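Local coordinates for protein probable fumarate reductase Ifc3 (Shewanella frigidimarina, PDB 1QO8) that reduces fumarate to succinate, using a bound FAD and four covalently attached c-type hemes, and may also take part in electron transport to ferric iron, at residues Asp417-Lys422 with Met480-Thr485; Gly133-Leu138 with Asp547-Gly552; His83-Lys88 with Asp431-Leu436. One frame throughout, in Å; residues are numbered along the deposited sequence.

Contact 1. Residues Asp417-Lys422 with Met480-Thr485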
# COMPACT_ATOMS: atom_id res chain seq x y z
N ASP A 417 12.09 41.85 0.93
CA ASP A 417 12.61 43.03 0.20
C ASP A 417 14.10 42.98 0.35
O ASP A 417 14.60 41.97 0.90
CB ASP A 417 11.95 44.29 0.80
CG ASP A 417 12.51 44.67 2.16
OD1 ASP A 417 13.18 43.89 2.90
OD2 ASP A 417 12.26 45.85 2.56
N ASN A 418 14.91 43.98 0.02
CA ASN A 418 16.37 44.07 0.12
C ASN A 418 16.91 43.95 1.48
O ASN A 418 18.09 43.60 1.65
CB ASN A 418 16.90 45.38 -0.52
CG ASN A 418 18.37 45.74 -0.54
OD1 ASN A 418 19.05 46.44 -1.29
ND2 ASN A 418 19.29 45.27 0.32
N GLN A 419 16.11 44.18 2.58
CA GLN A 419 16.68 43.98 3.91
C GLN A 419 16.95 42.51 4.13
O GLN A 419 17.91 41.99 4.73
CB GLN A 419 15.79 44.56 5.07
CG GLN A 419 15.09 45.88 4.73
CD GLN A 419 14.01 46.25 5.75
OE1 GLN A 419 14.23 46.43 6.95
NE2 GLN A 419 12.75 46.24 5.36
N LEU A 420 15.92 41.67 3.77
CA LEU A 420 16.15 40.24 3.96
C LEU A 420 17.28 39.84 2.99
O LEU A 420 18.11 39.08 3.39
CB LEU A 420 14.90 39.36 3.62
CG LEU A 420 14.97 37.94 4.19
CD1 LEU A 420 13.54 37.48 4.58
CD2 LEU A 420 15.49 36.91 3.16
N TYR A 421 17.23 40.27 1.76
CA TYR A 421 18.21 39.83 0.75
C TYR A 421 19.60 40.12 1.28
O TYR A 421 20.47 39.25 1.28
CB TYR A 421 18.06 40.57 -0.58
CG TYR A 421 18.96 40.10 -1.73
CD1 TYR A 421 18.54 39.05 -2.56
CD2 TYR A 421 20.16 40.75 -2.03
CE1 TYR A 421 19.32 38.67 -3.62
CE2 TYR A 421 20.97 40.38 -3.07
CZ TYR A 421 20.53 39.28 -3.87
OH TYR A 421 21.26 38.88 -4.96
N LYS A 422 19.75 41.38 1.80
CA LYS A 422 21.09 41.78 2.26
C LYS A 422 21.48 41.04 3.50
O LYS A 422 22.66 40.92 3.67
CB LYS A 422 21.28 43.27 2.59
CG LYS A 422 21.58 44.11 1.39
CD LYS A 422 21.95 45.55 1.69
CE LYS A 422 20.97 46.24 2.63
NZ LYS A 422 21.21 47.71 2.74
N MET A 480 7.53 39.31 13.62
CA MET A 480 7.63 39.98 12.35
C MET A 480 8.84 40.92 12.23
O MET A 480 8.85 42.12 12.45
CB MET A 480 6.31 40.65 11.96
CG MET A 480 5.09 39.67 12.22
SD MET A 480 3.64 40.68 11.87
CE MET A 480 3.25 40.93 13.65
N PRO A 481 9.97 40.37 11.67
CA PRO A 481 11.24 41.03 11.92
C PRO A 481 11.47 42.00 10.81
O PRO A 481 12.37 42.80 11.00
CB PRO A 481 12.34 40.05 12.14
CG PRO A 481 11.66 38.72 11.94
CD PRO A 481 10.17 38.86 11.85
N LEU A 482 10.72 42.10 9.75
CA LEU A 482 11.20 42.98 8.69
C LEU A 482 9.92 43.24 7.97
O LEU A 482 9.14 42.32 7.79
CB LEU A 482 12.10 42.15 7.65
CG LEU A 482 13.51 41.73 8.06
CD1 LEU A 482 14.35 40.98 6.95
CD2 LEU A 482 14.33 42.97 8.44
N ASN A 483 9.76 44.40 7.43
CA ASN A 483 8.70 44.81 6.56
C ASN A 483 9.26 44.77 5.14
O ASN A 483 10.41 44.39 4.95
CB ASN A 483 8.56 46.32 6.92
CG ASN A 483 9.95 46.86 6.53
OD1 ASN A 483 10.99 46.36 7.01
ND2 ASN A 483 10.25 47.81 5.73
N MET A 484 8.52 45.28 4.21
CA MET A 484 8.83 45.30 2.79
C MET A 484 8.69 46.76 2.37
O MET A 484 7.60 47.21 1.98
CB MET A 484 7.87 44.34 2.06
CG MET A 484 8.23 42.87 2.36
SD MET A 484 7.17 41.68 1.47
CE MET A 484 7.65 42.08 -0.18
N THR A 485 9.78 47.49 2.48
CA THR A 485 9.86 48.90 2.12
C THR A 485 11.14 49.19 1.39
O THR A 485 11.21 50.31 0.85
CB THR A 485 9.96 49.77 3.42
OG1 THR A 485 11.00 49.18 4.21
CG2 THR A 485 8.69 49.74 4.25
O HOH W 1 11.71 41.58 3.70
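Helix 418-423 begins with an N-cap, Asp417, and the carboxylate that caps it also holds the loop 480-485 alongside. Asp417 has CG between its backbone N and carbonyl carbon (chi1 74°), which lets the group fold back over the first turn. There Asp417 OD1 takes the N-H of Gln419 from above the carboxylate plane, Gln419 N to Asp417 OD1 3.0 Å, the capping bond itself. Asp417 OD2 faces the loop and accepts from Thr485 N at 3.0 Å on its anti side, tilted out of the carboxylate plane. The side chain of Gln419 reaches the same oxygen: Gln419 NE2 gives a nearly straight bond (175°) to the syn lone pair of Asp417 OD2 at 2.9 Å, in the plane of the amide. A third protein donor, Gln486 N, also reaches OD2. Were Asp417 an alanine, the N-H groups of Gln419, Thr485 and Gln486 would probably lose this acceptor, and the Gln419 amide would be freer to turn. Beside these polar groups, Leu482 passes the helix with both methyls: Leu482 CD1 lies 3.7 Å from Leu420 CB, and CD2 lies 3.8 Å from Gln419 OE1. Around this corner, Asn464 of helix 453-469 takes the N-H of Met484, Val427 of helix 425-432 packs on Leu420, and Tyr489 of strand 489-505 lies against both Asp417 and Met484.

Contact 2. Residues Gly133-Leu138 with Asp547-Gly552. With FAD (flavin-adenine dinucleotide), chain G.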
# COMPACT_ATOMS: atom_id res chain seq x y z
N GLY A 133 23.80 1.41 -3.91
CA GLY A 133 24.33 0.45 -4.90
C GLY A 133 25.84 0.50 -5.05
O GLY A 133 26.53 -0.53 -5.19
N PHE A 134 26.43 1.75 -4.98
CA PHE A 134 27.90 1.73 -5.02
C PHE A 134 28.44 1.00 -3.79
O PHE A 134 29.43 0.22 -3.83
CB PHE A 134 28.49 3.11 -5.24
CG PHE A 134 28.60 3.71 -6.59
CD1 PHE A 134 29.55 3.23 -7.49
CD2 PHE A 134 27.86 4.85 -6.95
CE1 PHE A 134 29.73 3.81 -8.70
CE2 PHE A 134 28.07 5.46 -8.18
CZ PHE A 134 29.01 4.94 -9.04
N ASN A 135 27.88 1.27 -2.61
CA ASN A 135 28.41 0.61 -1.43
C ASN A 135 28.23 -0.91 -1.54
O ASN A 135 29.02 -1.70 -1.01
CB ASN A 135 27.74 1.10 -0.12
CG ASN A 135 28.35 2.42 0.37
OD1 ASN A 135 29.41 2.47 0.99
ND2 ASN A 135 27.66 3.54 0.17
N ALA A 136 27.06 -1.38 -1.98
CA ALA A 136 26.84 -2.80 -2.16
C ALA A 136 27.88 -3.36 -3.15
O ALA A 136 28.50 -4.39 -2.89
CB ALA A 136 25.37 -3.05 -2.62
N SER A 137 28.07 -2.79 -4.33
CA SER A 137 29.13 -3.18 -5.25
C SER A 137 30.53 -3.32 -4.68
O SER A 137 31.21 -4.33 -5.00
CB SER A 137 29.26 -2.18 -6.41
OG SER A 137 27.96 -2.21 -7.02
N LEU A 138 31.01 -2.34 -3.96
CA LEU A 138 32.35 -2.36 -3.38
C LEU A 138 32.44 -3.43 -2.31
O LEU A 138 33.50 -4.10 -2.17
CB LEU A 138 32.78 -1.00 -2.81
CG LEU A 138 33.08 0.12 -3.81
CD1 LEU A 138 32.75 1.52 -3.29
CD2 LEU A 138 34.53 0.06 -4.30
N ASP A 547 21.84 5.03 6.25
CA ASP A 547 21.18 3.81 5.77
C ASP A 547 21.81 3.35 4.46
O ASP A 547 22.17 2.19 4.37
CB ASP A 547 19.70 4.17 5.59
CG ASP A 547 18.82 3.08 5.01
OD1 ASP A 547 19.12 1.87 5.08
OD2 ASP A 547 17.76 3.49 4.46
N THR A 548 22.03 4.14 3.44
CA THR A 548 22.60 3.65 2.17
C THR A 548 24.01 3.12 2.40
O THR A 548 24.36 2.09 1.80
CB THR A 548 22.62 4.73 1.06
OG1 THR A 548 23.55 5.76 1.49
CG2 THR A 548 21.25 5.36 0.86
N VAL A 549 24.76 3.69 3.36
CA VAL A 549 26.09 3.16 3.59
C VAL A 549 26.03 1.86 4.39
O VAL A 549 26.59 0.82 4.04
CB VAL A 549 27.04 4.15 4.31
CG1 VAL A 549 28.38 3.51 4.56
CG2 VAL A 549 27.19 5.40 3.42
N VAL A 550 25.37 1.90 5.52
CA VAL A 550 25.38 0.75 6.41
C VAL A 550 24.71 -0.46 5.72
O VAL A 550 25.22 -1.57 5.81
CB VAL A 550 24.65 1.09 7.70
CG1 VAL A 550 24.30 -0.14 8.51
CG2 VAL A 550 25.47 2.05 8.57
N PHE A 551 23.52 -0.31 5.13
CA PHE A 551 22.82 -1.49 4.65
C PHE A 551 23.30 -1.78 3.23
O PHE A 551 23.15 -2.88 2.71
CB PHE A 551 21.29 -1.33 4.74
CG PHE A 551 20.83 -1.56 6.17
CD1 PHE A 551 20.81 -2.83 6.72
CD2 PHE A 551 20.47 -0.46 6.95
CE1 PHE A 551 20.47 -3.00 8.06
CE2 PHE A 551 20.10 -0.64 8.27
CZ PHE A 551 20.10 -1.90 8.84
N GLY A 552 23.80 -0.75 2.52
CA GLY A 552 24.38 -0.98 1.19
C GLY A 552 25.55 -1.94 1.36
O GLY A 552 25.66 -2.89 0.55
PA FAD G . 19.42 6.79 -5.05
O1A FAD G . 20.61 7.63 -4.67
O2A FAD G . 18.31 7.36 -5.58
O5B FAD G . 19.96 6.06 -6.33
C5B FAD G . 19.22 4.95 -7.00
C4B FAD G . 19.97 4.63 -8.39
O4B FAD G . 19.15 3.51 -8.97
C3B FAD G . 19.76 5.79 -9.42
O3B FAD G . 20.85 6.43 -9.93
C2B FAD G . 18.61 5.29 -10.36
O2B FAD G . 18.68 5.77 -11.73
C1B FAD G . 18.94 3.85 -10.39
N9A FAD G . 17.79 3.00 -10.75
C8A FAD G . 16.47 3.15 -10.41
N7A FAD G . 15.70 2.28 -10.99
C5A FAD G . 16.55 1.49 -11.77
C6A FAD G . 16.30 0.41 -12.72
N6A FAD G . 15.13 -0.08 -12.99
N1A FAD G . 17.43 -0.12 -13.27
C2A FAD G . 18.69 0.42 -13.09
N3A FAD G . 18.99 1.42 -12.24
C4A FAD G . 17.87 1.92 -11.65
N1 FAD G . 19.11 12.08 3.44
C2 FAD G . 19.99 12.17 4.40
O2 FAD G . 20.19 11.41 5.28
N3 FAD G . 20.87 13.29 4.52
C4 FAD G . 20.74 14.26 3.53
O4 FAD G . 21.42 15.25 3.60
C4X FAD G . 19.71 14.16 2.51
N5 FAD G . 19.55 15.14 1.60
C5X FAD G . 18.65 15.02 0.60
C6 FAD G . 18.55 16.07 -0.32
C7 FAD G . 17.66 15.97 -1.36
C7M FAD G . 17.49 17.05 -2.38
C8 FAD G . 16.88 14.77 -1.48
C8M FAD G . 15.95 14.63 -2.65
C9 FAD G . 16.99 13.73 -0.60
C9A FAD G . 17.87 13.81 0.45
N10 FAD G . 18.05 12.82 1.44
C10 FAD G . 18.93 12.95 2.45
C1' FAD G . 17.58 11.42 1.18
C2' FAD G . 18.80 10.53 0.74
O2' FAD G . 19.52 11.45 -0.14
C3' FAD G . 18.20 9.47 -0.22
O3' FAD G . 17.21 8.68 0.44
C4' FAD G . 19.29 8.37 -0.40
O4' FAD G . 20.36 9.05 -1.13
C5' FAD G . 18.67 7.30 -1.38
O5' FAD G . 19.91 6.48 -1.83
P FAD G . 19.78 5.21 -2.70
O1P FAD G . 21.20 4.72 -2.85
O2P FAD G . 18.82 4.45 -2.03
O3P FAD G . 19.13 5.69 -3.90
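Thr548 faces two ways: its carbonyl O lies 4.0 Å from Asn135 ND2 on helix 131-143, while its methyl CG2 sits 3.2 Å from O5' of the FAD. With OG1 tucked between the backbone N and the carbonyl carbon (chi1 66°), the hydroxyl is kept off the cofactor and hydrogen-bonds instead to Ile545 O and Ser131 OG, so a methyl lines this part of the FAD pocket. Val549 comes next and crosses the end of the Asn135 side chain. Val549 CG2 lies 3.8 Å from Asn135 ND2, and its CG1 lies on the OD1 side. The amide is held from both ends by groups beyond the two segments, ND2 donating to Ser131 O and OD1 accepting from Trp217 NE1; Trp217, on helix 201-220, also packs on Val549.

Helix 131-143 is the first helix of the Rossmann-type dinucleotide fold. Gly133 fits the last glycine of a GxGxxG pattern, and Ala132 N, just before it, is hydrogen-bonded to the FAD. The C-terminal helix 543-563 runs beside it, the axes of the two short segments inclined at 27° and 7.9 Å apart at closest approach.

Gly552, a turn beyond Thr548, marks the closest CA-to-CA approach, its CA 4.5 Å from Ala136 CA. A beta carbon there would be tight against Asn135 CB and would also collide with Thr548 O of its own helix. The Gly552 carbonyl O instead meets Ala136 CA at 3.0 Å, a CA-H...O contact, and Ala136 CB at 3.2 Å.

Contact 3. Residues His83-Lys88 with Asp431-Leu436. With HEM (protoporphyrin IX containing Fe), chain C.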
# COMPACT_ATOMS: atom_id res chain seq x y z
N HIS A 83 16.93 22.39 -12.42
CA HIS A 83 17.03 23.84 -12.26
C HIS A 83 16.21 24.53 -13.33
O HIS A 83 15.62 23.90 -14.22
CB HIS A 83 18.44 24.36 -12.30
CG HIS A 83 19.44 23.79 -11.34
ND1 HIS A 83 19.56 24.28 -10.01
CD2 HIS A 83 20.34 22.83 -11.44
CE1 HIS A 83 20.55 23.60 -9.42
NE2 HIS A 83 21.07 22.64 -10.26
N SER A 84 16.25 25.86 -13.38
CA SER A 84 15.60 26.46 -14.57
C SER A 84 16.50 27.57 -15.09
O SER A 84 16.01 28.66 -15.28
CB SER A 84 14.17 26.84 -14.26
OG SER A 84 13.30 26.85 -15.41
N PHE A 85 17.82 27.35 -15.24
CA PHE A 85 18.69 28.39 -15.75
C PHE A 85 18.18 28.89 -17.09
O PHE A 85 17.57 28.08 -17.78
CB PHE A 85 20.13 27.95 -15.87
CG PHE A 85 20.68 27.31 -14.62
CD1 PHE A 85 20.64 27.95 -13.38
CD2 PHE A 85 21.22 26.07 -14.66
CE1 PHE A 85 21.18 27.31 -12.27
CE2 PHE A 85 21.75 25.45 -13.57
CZ PHE A 85 21.76 26.06 -12.35
N ASP A 86 18.41 30.16 -17.42
CA ASP A 86 17.92 30.67 -18.70
C ASP A 86 19.17 30.72 -19.63
O ASP A 86 20.18 31.30 -19.24
CB ASP A 86 17.40 32.08 -18.50
CG ASP A 86 17.02 32.82 -19.76
OD1 ASP A 86 16.53 32.24 -20.74
OD2 ASP A 86 17.19 34.05 -19.85
N ILE A 87 19.20 29.99 -20.71
CA ILE A 87 20.44 29.79 -21.49
C ILE A 87 20.10 29.86 -22.98
O ILE A 87 18.93 29.72 -23.33
CB ILE A 87 21.09 28.47 -20.99
CG1 ILE A 87 22.56 28.73 -20.76
CG2 ILE A 87 20.84 27.24 -21.83
CD1 ILE A 87 23.03 28.01 -19.49
N LYS A 88 21.05 30.27 -23.78
CA LYS A 88 20.84 30.27 -25.25
C LYS A 88 20.90 28.81 -25.68
O LYS A 88 21.39 27.99 -24.92
CB LYS A 88 21.84 31.10 -26.02
CG LYS A 88 23.24 30.59 -25.76
CD LYS A 88 24.36 31.49 -26.30
CE LYS A 88 25.60 30.61 -26.43
NZ LYS A 88 26.84 31.42 -26.48
N ASP A 431 19.16 33.47 -5.70
CA ASP A 431 19.23 34.47 -6.73
C ASP A 431 20.28 33.96 -7.77
O ASP A 431 20.06 34.17 -8.93
CB ASP A 431 19.70 35.80 -6.20
CG ASP A 431 19.41 36.97 -7.10
OD1 ASP A 431 18.58 36.87 -8.03
OD2 ASP A 431 19.95 38.07 -6.88
N HIS A 432 21.43 33.48 -7.39
CA HIS A 432 22.47 33.02 -8.30
C HIS A 432 21.95 31.81 -9.10
O HIS A 432 22.24 31.67 -10.27
CB HIS A 432 23.71 32.45 -7.58
CG HIS A 432 24.51 33.46 -6.85
ND1 HIS A 432 25.33 33.18 -5.75
CD2 HIS A 432 24.58 34.82 -7.08
CE1 HIS A 432 25.86 34.36 -5.37
NE2 HIS A 432 25.44 35.35 -6.16
N LEU A 433 21.07 30.99 -8.54
CA LEU A 433 20.35 29.94 -9.22
C LEU A 433 19.21 30.41 -10.06
O LEU A 433 18.45 29.56 -10.56
CB LEU A 433 19.89 28.85 -8.22
CG LEU A 433 21.09 28.23 -7.51
CD1 LEU A 433 20.65 27.13 -6.51
CD2 LEU A 433 22.10 27.64 -8.52
N GLU A 434 19.05 31.71 -10.23
CA GLU A 434 17.97 32.33 -10.95
C GLU A 434 16.61 31.89 -10.44
O GLU A 434 15.61 32.00 -11.18
CB GLU A 434 18.10 32.09 -12.49
CG GLU A 434 19.46 32.51 -13.06
CD GLU A 434 19.61 32.13 -14.53
OE1 GLU A 434 18.72 31.76 -15.31
OE2 GLU A 434 20.70 32.26 -15.07
N MET A 435 16.46 31.67 -9.14
CA MET A 435 15.11 31.36 -8.62
C MET A 435 14.24 32.54 -8.21
O MET A 435 12.99 32.47 -8.04
CB MET A 435 15.38 30.43 -7.42
CG MET A 435 15.84 29.03 -7.98
SD MET A 435 16.38 28.14 -6.46
CE MET A 435 14.77 27.76 -5.72
N LEU A 436 14.89 33.71 -8.09
CA LEU A 436 14.08 34.87 -7.59
C LEU A 436 13.53 35.71 -8.71
O LEU A 436 14.33 36.21 -9.55
CB LEU A 436 15.01 35.78 -6.77
CG LEU A 436 15.70 35.11 -5.59
CD1 LEU A 436 16.33 36.21 -4.77
CD2 LEU A 436 14.70 34.16 -4.87
CHA HEM C . 22.81 23.16 -6.43
CHB HEM C . 24.31 24.21 -10.93
CHC HEM C . 22.38 19.98 -12.27
CHD HEM C . 19.95 19.66 -8.09
C1A HEM C . 23.45 23.80 -7.46
C2A HEM C . 24.34 24.95 -7.42
C3A HEM C . 24.75 25.22 -8.65
C4A HEM C . 24.10 24.26 -9.54
CMA HEM C . 25.67 26.35 -9.19
CAA HEM C . 24.67 25.74 -6.12
CBA HEM C . 25.99 25.30 -5.45
CGA HEM C . 25.82 23.94 -4.83
O1A HEM C . 26.58 23.04 -5.32
O2A HEM C . 24.97 23.77 -3.90
C1B HEM C . 24.07 23.04 -11.65
C2B HEM C . 24.61 22.71 -12.96
C3B HEM C . 24.10 21.54 -13.29
C4B HEM C . 23.21 21.08 -12.25
CMB HEM C . 25.61 23.61 -13.66
CAB HEM C . 24.41 20.59 -14.52
CBB HEM C . 25.57 20.68 -15.18
C1C HEM C . 21.48 19.56 -11.32
C2C HEM C . 20.65 18.36 -11.35
C3C HEM C . 20.02 18.27 -10.18
C4C HEM C . 20.43 19.39 -9.37
CMC HEM C . 20.59 17.47 -12.59
CAC HEM C . 19.05 17.18 -9.60
CBC HEM C . 19.19 15.88 -9.87
C1D HEM C . 20.55 20.57 -7.25
C2D HEM C . 20.24 20.72 -5.81
C3D HEM C . 21.04 21.67 -5.36
C4D HEM C . 21.86 22.16 -6.45
CMD HEM C . 19.17 19.88 -5.08
CAD HEM C . 21.12 22.25 -3.91
CBD HEM C . 20.47 23.61 -3.81
CGD HEM C . 20.51 24.36 -2.45
O1D HEM C . 20.34 23.73 -1.39
O2D HEM C . 20.72 25.59 -2.45
NA HEM C . 23.38 23.37 -8.78
NB HEM C . 23.19 22.05 -11.26
NC HEM C . 21.32 20.16 -10.09
ND HEM C . 21.53 21.45 -7.61
FE HEM C . 22.42 21.70 -9.42
O HOH W 2 16.11 32.06 -15.45
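Phe85 and Leu433 run alongside each other, both directed at the heme that His83 ligates. His83 has CG anti to its carbonyl carbon (chi1 -56°), and the imidazole stands upright on the porphyrin with His83 NE2 1.8 Å from the heme iron; His59 supplies the other axial ligand. The plane of the imidazole runs close to the meso carbon CHA. Two residues on, Phe85 adopts a similar first torsion and doubles back beside the histidine: Phe85 CZ sits 3.4 Å above the plane of the His83 ring, offset toward the rim, and His83 CB in turn rests over one face of the phenyl ring. The edge of that ring does the rest. Phe85 CZ comes to 3.5 Å from heme CHB, and Phe85 CE1 meets Leu433 CD2 at 3.9 Å in the ring plane. Leu433 CD2 continues onto the porphyrin, 3.6 Å from heme C3A. Phe53 stacks on Phe85 as well.

Glu434 makes the polar half. It is the C-prime residue of a Schellman motif that closes helix 425-432, with positive phi, Glu434 N bonding Asp431 O and Met435 N bonding Tyr430 O. The turn aims its extended side chain at segment 83-88 of the cytochrome region, where Glu434 OE1 accepts from Asp86 N at 2.7 Å, on the syn side and 23° out of the carboxylate plane. Water 2 donates to Glu434 OE1 at 2.6 Å.

Two donors on Glu434 OE1 probably favour the ionised form, although the like charge of Asp86 nearby would partly oppose it. Phe85 and Leu433 give this side of the porphyrin an apolar cover, and the bis-histidine coordination, with the His83 side chain about 10 Å from the FAD, is consistent with a heme that hands electrons to the flavin.

Overall arrangement
Along the chain the segments come in the order 83-88, 133-138, 417-422, 431-436, 480-485 and 547-552, so contact 3 alternates with both other contacts, while contact 1 falls between the two halves of contact 2. Contacts 1 and 3 are neighbours, centres about 22 Å apart: helices 418-423 and 425-432 follow one another, and Tyr421 OH lies 2.5 Å from Asp431 OD2, probably a hydrogen bond. Contact 2 is across the chain's centre, about 45 Å from contact 1 and about 34 Å from contact 3, centre to centre. It packs two helices of the Rossmann-type core beside the FAD, whereas contact 3 joins the heme-bearing region to the flavoprotein part, and contact 1 probably belongs to the mobile clamp domain of this open conformation.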